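Local atomic coordinates of probable glutathione S-transferase GSTU1 (Oryza sativa, PDB entry 1OYJ), a protein that conjugates reduced glutathione to a wide range of exogenous and endogenous hydrophobic electrophiles, an activity linked to herbicide detoxification. Residues V8-W13 with V58-G63; K28-E33 with D78-T83; R151-G156 with A195-R200; F176-R181 with K216-V221. All coordinates share one frame; numbering follows the deposited sequence.

Contact 1: V8-W13 with V58-G63; sequences VLLDFW and VLLHAG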
# COMPACT_ATOMS: atom_id res chain seq x y z
N VAL A 8 4.52 4.80 -21.78
CA VAL A 8 4.09 3.52 -22.28
C VAL A 8 3.51 2.73 -21.13
O VAL A 8 4.11 2.73 -20.04
CB VAL A 8 5.29 2.74 -22.82
CG1 VAL A 8 4.83 1.36 -23.29
CG2 VAL A 8 5.99 3.51 -23.95
N LEU A 9 2.42 2.02 -21.39
CA LEU A 9 1.74 1.31 -20.35
C LEU A 9 1.61 -0.13 -20.73
O LEU A 9 0.99 -0.43 -21.78
CB LEU A 9 0.39 1.95 -20.11
CG LEU A 9 -0.38 1.37 -18.90
CD1 LEU A 9 0.25 1.79 -17.55
CD2 LEU A 9 -1.87 1.92 -18.92
N LEU A 10 2.26 -1.02 -19.98
CA LEU A 10 2.14 -2.44 -20.20
C LEU A 10 0.90 -2.82 -19.40
O LEU A 10 0.83 -2.57 -18.19
CB LEU A 10 3.36 -3.19 -19.72
CG LEU A 10 4.70 -2.63 -20.17
CD1 LEU A 10 5.89 -3.60 -19.80
CD2 LEU A 10 4.68 -2.48 -21.70
N ASP A 11 -0.08 -3.45 -20.03
CA ASP A 11 -1.34 -3.68 -19.33
C ASP A 11 -2.07 -4.92 -19.88
O ASP A 11 -1.55 -5.66 -20.78
CB ASP A 11 -2.07 -2.35 -19.50
CG ASP A 11 -3.15 -2.07 -18.45
OD1 ASP A 11 -3.57 -2.97 -17.68
OD2 ASP A 11 -3.61 -0.90 -18.38
N PHE A 12 -3.22 -5.22 -19.33
CA PHE A 12 -4.05 -6.35 -19.69
C PHE A 12 -5.44 -5.71 -19.74
O PHE A 12 -5.84 -4.98 -18.78
CB PHE A 12 -3.95 -7.46 -18.67
CG PHE A 12 -4.87 -8.60 -18.95
CD1 PHE A 12 -4.85 -9.20 -20.17
CD2 PHE A 12 -5.66 -9.15 -17.97
CE1 PHE A 12 -5.69 -10.29 -20.49
CE2 PHE A 12 -6.48 -10.27 -18.26
CZ PHE A 12 -6.52 -10.81 -19.54
N TRP A 13 -6.18 -5.88 -20.83
CA TRP A 13 -7.44 -5.09 -21.05
C TRP A 13 -8.42 -4.98 -19.88
O TRP A 13 -8.90 -3.91 -19.55
CB TRP A 13 -8.15 -5.59 -22.35
CG TRP A 13 -8.75 -6.93 -22.22
CD1 TRP A 13 -8.16 -8.05 -22.40
CD2 TRP A 13 -10.08 -7.21 -21.85
NE1 TRP A 13 -8.98 -9.12 -22.08
CE2 TRP A 13 -10.20 -8.61 -21.80
CE3 TRP A 13 -11.19 -6.43 -21.56
CZ2 TRP A 13 -11.37 -9.24 -21.40
CZ3 TRP A 13 -12.35 -7.05 -21.22
CH2 TRP A 13 -12.45 -8.42 -21.17
N VAL A 58 2.45 -1.62 -15.67
CA VAL A 58 3.74 -1.04 -15.58
C VAL A 58 3.73 0.15 -16.43
O VAL A 58 3.41 0.07 -17.66
CB VAL A 58 4.92 -2.01 -16.12
CG1 VAL A 58 6.28 -1.28 -16.00
CG2 VAL A 58 4.96 -3.23 -15.31
N LEU A 59 4.16 1.24 -15.85
CA LEU A 59 4.26 2.47 -16.60
C LEU A 59 5.69 2.75 -16.88
O LEU A 59 6.48 2.71 -15.96
CB LEU A 59 3.83 3.65 -15.75
CG LEU A 59 3.93 4.96 -16.57
CD1 LEU A 59 2.77 4.89 -17.57
CD2 LEU A 59 3.71 6.18 -15.73
N LEU A 60 6.04 2.97 -18.15
CA LEU A 60 7.40 3.34 -18.50
C LEU A 60 7.40 4.80 -18.95
O LEU A 60 6.68 5.20 -19.90
CB LEU A 60 7.95 2.40 -19.59
CG LEU A 60 8.13 0.98 -19.02
CD1 LEU A 60 7.69 -0.03 -20.01
CD2 LEU A 60 9.53 0.68 -18.63
N HIS A 61 8.20 5.59 -18.28
CA HIS A 61 8.32 7.02 -18.54
C HIS A 61 9.77 7.20 -18.97
O HIS A 61 10.70 6.91 -18.22
CB HIS A 61 7.96 7.83 -17.29
CG HIS A 61 7.91 9.31 -17.50
ND1 HIS A 61 8.08 10.21 -16.47
CD2 HIS A 61 7.76 10.05 -18.63
CE1 HIS A 61 8.04 11.44 -16.95
NE2 HIS A 61 7.86 11.38 -18.26
N ALA A 62 9.92 7.55 -20.24
CA ALA A 62 11.21 7.59 -20.92
C ALA A 62 12.02 6.34 -20.61
O ALA A 62 13.21 6.43 -20.31
CB ALA A 62 11.98 8.79 -20.57
N GLY A 63 11.40 5.17 -20.69
CA GLY A 63 12.13 3.93 -20.45
C GLY A 63 12.37 3.51 -18.99
O GLY A 63 12.90 2.43 -18.74
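Leu10 and Val58 lie side by side on one face of the sheet, their CB atoms 4.1 Å apart, and Leu10 also reaches diagonally to Leu60, its CG 4.0 Å from Leu60 CD1. The turn at chi1 (-48°) sets Leu10 CG beside its own backbone N and brings CD1 within touch of both partners. On the same face Val8 meets Leu60 through the CB atoms. On the other face Leu9 and Leu59 cross at about a right angle, their CD1 methyls 4.0 Å apart. The backbones carry the rest: Val8 with Leu60 and Leu10 with Val58 are hydrogen-bonded antiparallel pairs flanking the non-hydrogen-bonded pair Leu9-Leu59. The bond from Leu60 N to Val8 O is nearly straight (177°) at 2.7 Å, whereas Val58 N stands 3.1 Å from Leu10 O. These strands belong to the thioredoxin-like N-terminal domain, where 7-11 lies inside the sheet between the parallel strand 33-36 and the antiparallel 58-61. Helix 16-28 packs on the Leu9-Leu59 face, with Met25 touching both leucines. Leu46 of helix 44-49 rests on Leu10 and Val58. An alanine in place of Leu10 is likely to open a gap beside Leu60 CD1 and Val58 CB and take away the contact with Leu46. The glutathione-binding Ile56 has its side chain about 4 Å from that of Leu10.

Contact 2: K28-E33 with D78-T83; sequences KGLEFE and DAFPGT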
# COMPACT_ATOMS: atom_id res chain seq x y z
N LYS A 28 -5.62 13.57 -16.88
CA LYS A 28 -4.54 14.49 -16.91
C LYS A 28 -4.14 15.03 -18.30
O LYS A 28 -3.26 15.83 -18.40
CB LYS A 28 -3.32 13.87 -16.19
CG LYS A 28 -3.49 13.76 -14.66
CD LYS A 28 -2.38 12.95 -13.98
CE LYS A 28 -2.43 13.20 -12.44
NZ LYS A 28 -1.75 14.47 -12.01
N GLY A 29 -4.78 14.54 -19.33
CA GLY A 29 -4.40 14.91 -20.69
C GLY A 29 -3.11 14.26 -21.13
O GLY A 29 -2.48 14.73 -22.06
N LEU A 30 -2.67 13.20 -20.48
CA LEU A 30 -1.42 12.62 -20.86
C LEU A 30 -1.62 11.43 -21.83
O LEU A 30 -2.25 10.46 -21.45
CB LEU A 30 -0.69 12.13 -19.60
CG LEU A 30 -0.31 13.13 -18.51
CD1 LEU A 30 0.19 12.41 -17.28
CD2 LEU A 30 0.84 13.94 -19.07
N GLU A 31 -1.06 11.49 -23.04
CA GLU A 31 -1.25 10.45 -24.04
C GLU A 31 -0.26 9.39 -23.76
O GLU A 31 0.87 9.71 -23.34
CB GLU A 31 -0.98 10.97 -25.45
CG GLU A 31 -1.93 12.08 -25.88
CD GLU A 31 -3.42 11.71 -25.85
OE1 GLU A 31 -3.78 10.52 -26.01
OE2 GLU A 31 -4.24 12.66 -25.70
N PHE A 32 -0.61 8.14 -24.01
CA PHE A 32 0.37 7.07 -23.78
C PHE A 32 0.19 5.96 -24.78
O PHE A 32 -0.87 5.77 -25.30
CB PHE A 32 0.17 6.52 -22.34
CG PHE A 32 -1.23 5.98 -22.10
CD1 PHE A 32 -1.50 4.65 -22.25
CD2 PHE A 32 -2.27 6.83 -21.81
CE1 PHE A 32 -2.71 4.16 -22.08
CE2 PHE A 32 -3.54 6.34 -21.56
CZ PHE A 32 -3.76 4.99 -21.71
N GLU A 33 1.24 5.19 -24.99
CA GLU A 33 1.14 4.02 -25.80
C GLU A 33 0.73 2.82 -24.98
O GLU A 33 1.45 2.42 -24.07
CB GLU A 33 2.50 3.75 -26.45
CG GLU A 33 2.50 2.49 -27.29
CD GLU A 33 3.85 2.06 -27.80
OE1 GLU A 33 4.85 2.82 -27.76
OE2 GLU A 33 3.92 0.89 -28.22
N ASP A 78 3.18 13.48 -9.03
CA ASP A 78 4.51 14.01 -8.69
C ASP A 78 5.26 14.42 -9.92
O ASP A 78 5.93 15.44 -9.94
CB ASP A 78 5.38 13.03 -7.89
CG ASP A 78 4.90 12.80 -6.47
OD1 ASP A 78 5.33 11.76 -5.90
OD2 ASP A 78 4.13 13.59 -5.86
N ALA A 79 5.17 13.60 -10.95
CA ALA A 79 5.94 13.85 -12.15
C ALA A 79 5.31 14.85 -13.09
O ALA A 79 6.01 15.38 -13.93
CB ALA A 79 6.19 12.57 -12.85
N PHE A 80 4.03 15.14 -12.95
CA PHE A 80 3.37 16.09 -13.86
C PHE A 80 2.58 17.08 -13.07
O PHE A 80 1.37 17.01 -13.06
CB PHE A 80 2.43 15.28 -14.78
CG PHE A 80 3.14 14.26 -15.63
CD1 PHE A 80 3.22 12.97 -15.26
CD2 PHE A 80 3.77 14.65 -16.79
CE1 PHE A 80 3.88 12.05 -16.05
CE2 PHE A 80 4.44 13.75 -17.57
CZ PHE A 80 4.48 12.47 -17.21
N PRO A 81 3.27 17.99 -12.36
CA PRO A 81 2.65 18.92 -11.42
C PRO A 81 1.73 19.92 -12.06
O PRO A 81 0.92 20.55 -11.37
CB PRO A 81 3.86 19.63 -10.80
CG PRO A 81 4.80 19.61 -11.92
CD PRO A 81 4.73 18.15 -12.37
N GLY A 82 1.85 20.07 -13.38
CA GLY A 82 0.95 20.96 -14.08
C GLY A 82 -0.46 20.42 -14.42
O GLY A 82 -1.31 21.22 -14.76
N THR A 83 -0.67 19.11 -14.32
CA THR A 83 -1.96 18.47 -14.61
C THR A 83 -2.88 18.40 -13.39
O THR A 83 -2.41 18.52 -12.27
CB THR A 83 -1.69 17.06 -15.12
OG1 THR A 83 -1.06 16.22 -14.09
CG2 THR A 83 -0.73 17.11 -16.31
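Thr83 and Lys28 meet where helix 16-28 and helix 69-79, two helices of the thioredoxin-like domain, come to their ends. Gly29, with positive phi, is the first residue to leave helix 16-28, in a Schellman motif; Thr83 closes a type I turn that begins at Phe80. The side chains of Lys28 and Thr83 cross at about a right angle. Thr83 CB stands 3.7 Å from Lys28 CB, and the aliphatic chain runs on past the hydroxyl until a bend at its last torsion (chi4 -82°) turns the ammonium back to it. Lys28 NZ donates to Thr83 OG1 at 2.8 Å. That hydroxyl in turn donates to Phe80 O, also at 2.8 Å and in the carbonyl plane, so Phe80 O is gripped twice, Thr83 N being its second donor. A valine in place of Thr83 would probably leave Lys28 NZ one acceptor short and Phe80 O without its hydroxyl donor. The ammonium has further partners close by, a salt bridge to Asp77 and the carbonyl oxygens of Leu76 and Pro84, which tie Lys28 to the end of helix 69-79 and the turn that follows it. Asp78 forms salt bridges with Arg101 and Arg105 of the second subunit. Next to the polar cluster, Leu30 lies over one face of the Phe80 ring in a CH-pi contact. Leu30 CD1 is 3.9 Å from the ring centroid, and Leu30 CD2 stands 3.8 Å from Phe80 CD2.

Contact 3: R151-G156 with A195-R200; sequences REFFGG and AAWARR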
# COMPACT_ATOMS: atom_id res chain seq x y z
N ARG A 151 -21.06 13.14 -0.07
CA ARG A 151 -20.26 13.80 -1.11
C ARG A 151 -20.53 13.24 -2.53
O ARG A 151 -21.09 12.16 -2.69
CB ARG A 151 -18.77 13.63 -0.80
CG ARG A 151 -18.45 14.08 0.63
CD ARG A 151 -16.98 13.91 1.05
NE ARG A 151 -16.40 12.60 0.80
CZ ARG A 151 -15.61 11.95 1.67
NH1 ARG A 151 -15.32 12.48 2.85
NH2 ARG A 151 -15.12 10.76 1.39
N GLU A 152 -20.22 14.05 -3.51
CA GLU A 152 -20.37 13.72 -4.91
C GLU A 152 -19.20 12.74 -5.25
O GLU A 152 -19.43 11.69 -5.88
CB GLU A 152 -20.22 14.97 -5.73
CG GLU A 152 -20.65 14.75 -7.16
CD GLU A 152 -20.49 15.96 -8.11
OE1 GLU A 152 -19.89 17.00 -7.75
OE2 GLU A 152 -20.95 15.83 -9.26
N PHE A 153 -18.03 13.05 -4.72
CA PHE A 153 -16.83 12.20 -4.91
C PHE A 153 -16.10 11.90 -3.60
O PHE A 153 -16.20 12.68 -2.65
CB PHE A 153 -15.81 12.89 -5.85
CG PHE A 153 -16.32 13.06 -7.30
CD1 PHE A 153 -16.36 11.97 -8.22
CD2 PHE A 153 -16.77 14.30 -7.71
CE1 PHE A 153 -16.85 12.20 -9.48
CE2 PHE A 153 -17.27 14.50 -8.94
CZ PHE A 153 -17.29 13.48 -9.84
N PHE A 154 -15.30 10.80 -3.59
CA PHE A 154 -14.50 10.49 -2.44
C PHE A 154 -13.55 11.59 -2.18
O PHE A 154 -13.33 11.89 -1.04
CB PHE A 154 -13.75 9.13 -2.52
CG PHE A 154 -14.67 7.95 -2.38
CD1 PHE A 154 -14.93 7.39 -1.16
CD2 PHE A 154 -15.28 7.46 -3.47
CE1 PHE A 154 -15.82 6.39 -0.98
CE2 PHE A 154 -16.16 6.41 -3.36
CZ PHE A 154 -16.44 5.84 -2.04
N GLY A 155 -12.96 12.18 -3.19
CA GLY A 155 -12.14 13.36 -2.93
C GLY A 155 -12.87 14.46 -2.13
O GLY A 155 -14.13 14.67 -2.26
N GLY A 156 -12.11 15.19 -1.30
CA GLY A 156 -12.71 16.20 -0.42
C GLY A 156 -12.11 17.64 -0.40
O GLY A 156 -11.33 17.99 0.50
N ALA A 195 -23.90 3.17 -5.45
CA ALA A 195 -24.42 2.93 -6.78
C ALA A 195 -24.59 4.24 -7.59
O ALA A 195 -24.28 4.27 -8.76
CB ALA A 195 -25.77 2.16 -6.69
N ALA A 196 -25.04 5.30 -6.91
CA ALA A 196 -25.23 6.60 -7.51
C ALA A 196 -23.87 7.17 -7.87
O ALA A 196 -23.71 7.70 -8.96
CB ALA A 196 -25.93 7.56 -6.50
N TRP A 197 -22.91 6.99 -6.96
CA TRP A 197 -21.53 7.40 -7.26
C TRP A 197 -21.00 6.65 -8.52
O TRP A 197 -20.40 7.29 -9.43
CB TRP A 197 -20.60 7.20 -6.06
CG TRP A 197 -19.16 7.33 -6.36
CD1 TRP A 197 -18.39 8.45 -6.34
CD2 TRP A 197 -18.29 6.28 -6.70
NE1 TRP A 197 -17.11 8.14 -6.71
CE2 TRP A 197 -17.02 6.80 -6.87
CE3 TRP A 197 -18.46 4.91 -6.78
CZ2 TRP A 197 -15.94 6.04 -7.25
CZ3 TRP A 197 -17.42 4.15 -7.07
CH2 TRP A 197 -16.14 4.70 -7.30
N ALA A 198 -21.27 5.35 -8.59
CA ALA A 198 -20.80 4.58 -9.75
C ALA A 198 -21.46 5.12 -11.05
O ALA A 198 -20.82 5.32 -12.07
CB ALA A 198 -21.06 3.08 -9.56
N ARG A 199 -22.75 5.51 -10.97
CA ARG A 199 -23.44 6.03 -12.19
C ARG A 199 -22.84 7.39 -12.60
O ARG A 199 -22.59 7.67 -13.78
CB ARG A 199 -24.95 6.17 -11.97
CG ARG A 199 -25.69 4.88 -11.96
CD ARG A 199 -27.19 5.02 -11.91
NE ARG A 199 -27.69 5.85 -10.82
CZ ARG A 199 -28.03 5.39 -9.62
NH1 ARG A 199 -27.86 4.13 -9.32
NH2 ARG A 199 -28.54 6.18 -8.72
N ARG A 200 -22.57 8.25 -11.62
CA ARG A 200 -21.96 9.59 -11.86
C ARG A 200 -20.57 9.41 -12.53
O ARG A 200 -20.28 9.94 -13.57
CB ARG A 200 -21.80 10.25 -10.48
CG ARG A 200 -21.06 11.60 -10.29
CD ARG A 200 -21.32 12.22 -8.80
NE ARG A 200 -22.61 11.81 -8.26
CZ ARG A 200 -22.86 11.09 -7.16
NH1 ARG A 200 -21.96 10.77 -6.26
NH2 ARG A 200 -24.14 10.77 -6.91
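Arg200 reaches from helix 192-201 to Glu152, in the loop that joins helices 127-148 and 164-169 of the all-helical C-terminal GST domain. CB starts toward the loop, and CG, anti to the backbone N (chi1 173°), comes 4.2 Å from Phe153 CZ. CD then passes Glu152 CG at a modelled separation too short for two carbons, so the placing of the two side chains here is doubtful. NE and CZ carry the chain on to the tip, where NH1 donates to Glu152 O at 2.7 Å with an N-H...O angle of 157°; the oxygen lies near the guanidinium plane and offers a lone pair in its carbonyl plane. The Glu152 carboxylate gives only nearby charge, its OE2 being 4.5 Å from Arg200 NE and well out of the guanidinium plane. Glu152 O also lies at the edge of the Trp197 indole, 3.4 Å from Trp197 CD1. The indole NE1 donates to Asp166 of helix 164-169, whose carboxylate also takes the backbone N-H groups of Phe154 and Gly155. Phe154 stands T-shaped on Trp197, planes at 83°, its edge driven at the indole face with Phe154 CE2 3.6 Å from Trp197 CE2.

Contact 4: F176-R181 with K216-V221; sequences FYSYER and KVYDFV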
# COMPACT_ATOMS: atom_id res chain seq x y z
N PHE A 176 -19.34 -4.64 -10.49
CA PHE A 176 -20.41 -4.66 -9.50
C PHE A 176 -21.49 -5.71 -9.91
O PHE A 176 -21.96 -6.50 -9.12
CB PHE A 176 -21.06 -3.30 -9.25
CG PHE A 176 -20.26 -2.37 -8.33
CD1 PHE A 176 -19.03 -2.73 -7.81
CD2 PHE A 176 -20.75 -1.10 -8.06
CE1 PHE A 176 -18.32 -1.87 -7.04
CE2 PHE A 176 -20.00 -0.26 -7.19
CZ PHE A 176 -18.82 -0.63 -6.75
N TYR A 177 -21.77 -5.74 -11.20
CA TYR A 177 -22.79 -6.61 -11.74
C TYR A 177 -22.44 -8.03 -11.46
O TYR A 177 -23.29 -8.77 -10.99
CB TYR A 177 -23.04 -6.34 -13.25
CG TYR A 177 -24.00 -7.35 -13.90
CD1 TYR A 177 -25.37 -7.36 -13.60
CD2 TYR A 177 -23.53 -8.32 -14.76
CE1 TYR A 177 -26.28 -8.33 -14.20
CE2 TYR A 177 -24.41 -9.25 -15.37
CZ TYR A 177 -25.79 -9.25 -15.08
OH TYR A 177 -26.66 -10.18 -15.66
N SER A 178 -21.18 -8.40 -11.70
CA SER A 178 -20.69 -9.72 -11.43
C SER A 178 -20.74 -10.05 -9.92
O SER A 178 -21.04 -11.19 -9.57
CB SER A 178 -19.25 -9.87 -11.97
OG SER A 178 -19.21 -9.73 -13.39
N TYR A 179 -20.47 -9.07 -9.07
CA TYR A 179 -20.56 -9.29 -7.64
C TYR A 179 -21.99 -9.59 -7.28
O TYR A 179 -22.23 -10.45 -6.44
CB TYR A 179 -20.15 -8.08 -6.82
CG TYR A 179 -18.71 -7.62 -6.99
CD1 TYR A 179 -17.75 -8.42 -7.49
CD2 TYR A 179 -18.35 -6.40 -6.59
CE1 TYR A 179 -16.46 -7.95 -7.65
CE2 TYR A 179 -17.08 -5.96 -6.71
CZ TYR A 179 -16.16 -6.73 -7.26
OH TYR A 179 -14.87 -6.21 -7.36
N GLU A 180 -22.91 -8.85 -7.92
CA GLU A 180 -24.35 -9.04 -7.73
C GLU A 180 -24.86 -10.40 -8.06
O GLU A 180 -25.57 -11.04 -7.23
CB GLU A 180 -25.23 -7.99 -8.44
CG GLU A 180 -25.13 -6.62 -7.81
CD GLU A 180 -25.80 -5.51 -8.59
OE1 GLU A 180 -25.98 -5.64 -9.80
OE2 GLU A 180 -26.17 -4.53 -7.95
N ARG A 181 -24.47 -10.88 -9.22
CA ARG A 181 -24.97 -12.15 -9.64
C ARG A 181 -24.32 -13.27 -8.85
O ARG A 181 -24.97 -14.23 -8.47
CB ARG A 181 -24.71 -12.33 -11.16
CG ARG A 181 -25.53 -11.33 -12.00
CD ARG A 181 -26.17 -11.87 -13.18
NE ARG A 181 -27.16 -12.92 -12.94
CZ ARG A 181 -27.21 -14.04 -13.65
NH1 ARG A 181 -28.16 -14.95 -13.44
NH2 ARG A 181 -26.29 -14.28 -14.58
N LYS A 216 -19.44 -7.37 -20.39
CA LYS A 216 -18.18 -7.94 -20.80
C LYS A 216 -17.36 -8.51 -19.64
O LYS A 216 -16.77 -9.59 -19.74
CB LYS A 216 -17.38 -6.87 -21.51
CG LYS A 216 -16.16 -7.47 -22.16
CD LYS A 216 -15.77 -6.95 -23.41
CE LYS A 216 -14.53 -7.70 -23.94
NZ LYS A 216 -14.26 -7.31 -25.25
N VAL A 217 -17.40 -7.85 -18.51
CA VAL A 217 -16.72 -8.34 -17.32
C VAL A 217 -17.38 -9.57 -16.82
O VAL A 217 -16.70 -10.51 -16.49
CB VAL A 217 -16.61 -7.27 -16.20
CG1 VAL A 217 -16.06 -7.81 -14.87
CG2 VAL A 217 -15.74 -6.11 -16.63
N TYR A 218 -18.69 -9.64 -16.88
CA TYR A 218 -19.38 -10.85 -16.38
C TYR A 218 -19.00 -12.06 -17.21
O TYR A 218 -18.94 -13.16 -16.69
CB TYR A 218 -20.86 -10.72 -16.41
CG TYR A 218 -21.64 -11.87 -15.74
CD1 TYR A 218 -21.34 -12.30 -14.47
CD2 TYR A 218 -22.68 -12.50 -16.40
CE1 TYR A 218 -22.05 -13.29 -13.86
CE2 TYR A 218 -23.39 -13.53 -15.78
CZ TYR A 218 -23.06 -13.90 -14.52
OH TYR A 218 -23.70 -14.90 -13.87
N ASP A 219 -18.81 -11.83 -18.50
CA ASP A 219 -18.39 -12.88 -19.43
C ASP A 219 -16.97 -13.32 -19.12
O ASP A 219 -16.64 -14.53 -19.06
CB ASP A 219 -18.53 -12.33 -20.82
CG ASP A 219 -19.93 -12.50 -21.36
OD1 ASP A 219 -20.75 -13.29 -20.78
OD2 ASP A 219 -20.28 -11.83 -22.33
N PHE A 220 -16.12 -12.38 -18.79
CA PHE A 220 -14.75 -12.76 -18.37
C PHE A 220 -14.82 -13.57 -17.03
O PHE A 220 -14.10 -14.57 -16.88
CB PHE A 220 -13.91 -11.54 -18.23
CG PHE A 220 -12.52 -11.81 -17.91
CD1 PHE A 220 -11.67 -12.26 -18.88
CD2 PHE A 220 -12.03 -11.58 -16.65
CE1 PHE A 220 -10.35 -12.58 -18.57
CE2 PHE A 220 -10.73 -11.84 -16.35
CZ PHE A 220 -9.87 -12.33 -17.34
N VAL A 221 -15.68 -13.17 -16.09
CA VAL A 221 -15.76 -13.86 -14.83
C VAL A 221 -16.18 -15.30 -15.14
O VAL A 221 -15.82 -16.26 -14.44
CB VAL A 221 -16.76 -13.22 -13.96
CG1 VAL A 221 -17.14 -14.09 -12.82
CG2 VAL A 221 -16.18 -11.93 -13.46
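Ser178 and Tyr218 mark the tight heart of the contact, their CA atoms only 5.2 Å apart. Ser178 OG comes in at the edge of the Tyr218 ring, 3.5 Å from Tyr218 CD1, and lies 3.2 Å from Tyr218 CA. Two valine methyls also border Ser178 OG: Val221 CG2 at 3.7 Å and, more distantly, Val217 CG1. The axes of the segments approach to 8.8 Å, a closeness consistent with the small Ser178 at the crossing. They cross at -53°, near the value expected when ridges of residues four apart pack into grooves; Ser178 faces Val217 and Val221, while Tyr218 lies against Tyr177 and Arg181. These are helices 176-183 and 214-229 of the C-terminal GST domain, and on the buried side Val221 also touches Trp123 of helix 97-124. Tyr218 has its CG anti to the backbone N (chi1 -173°), which extends the ring across to Tyr177 and Arg181. The edge of Tyr177 meets the face of Tyr218 in a T-shaped pair, planes at 76° and Tyr177 CE2 3.8 Å from Tyr218 CD2. Toward solvent the packing gives way to exposed Arg181. Its CG lies over a face of the Tyr177 ring, and bends at the next two torsions carry the guanidinium back, so that Arg181 NH2 ends 2.8 Å from Tyr218 OH, at an angle too poor for a hydrogen bond.

Contacts 1 and 2 both lie in the N-terminal domain and touch: Leu9 N lies 2.9 Å from Glu33 O, a probable hydrogen bond, and His61 NE2 is 3.7 Å from Phe80 CZ. Contacts 3 and 4 lie in the helical domain and barely meet, through Ala198 CB and Phe176 CE2 at 4.2 Å. Contacts 1 and 4 meet across the two domains, where Trp13 CH2 packs 3.5 Å from Lys216 CE. The side chain of Val58 is about 8 Å from a bound glutathione, and that of Val217 about 11 Å from one. Contacts 2 and 3 are remote from the annotated sites, their nearest atoms about 14 Å apart.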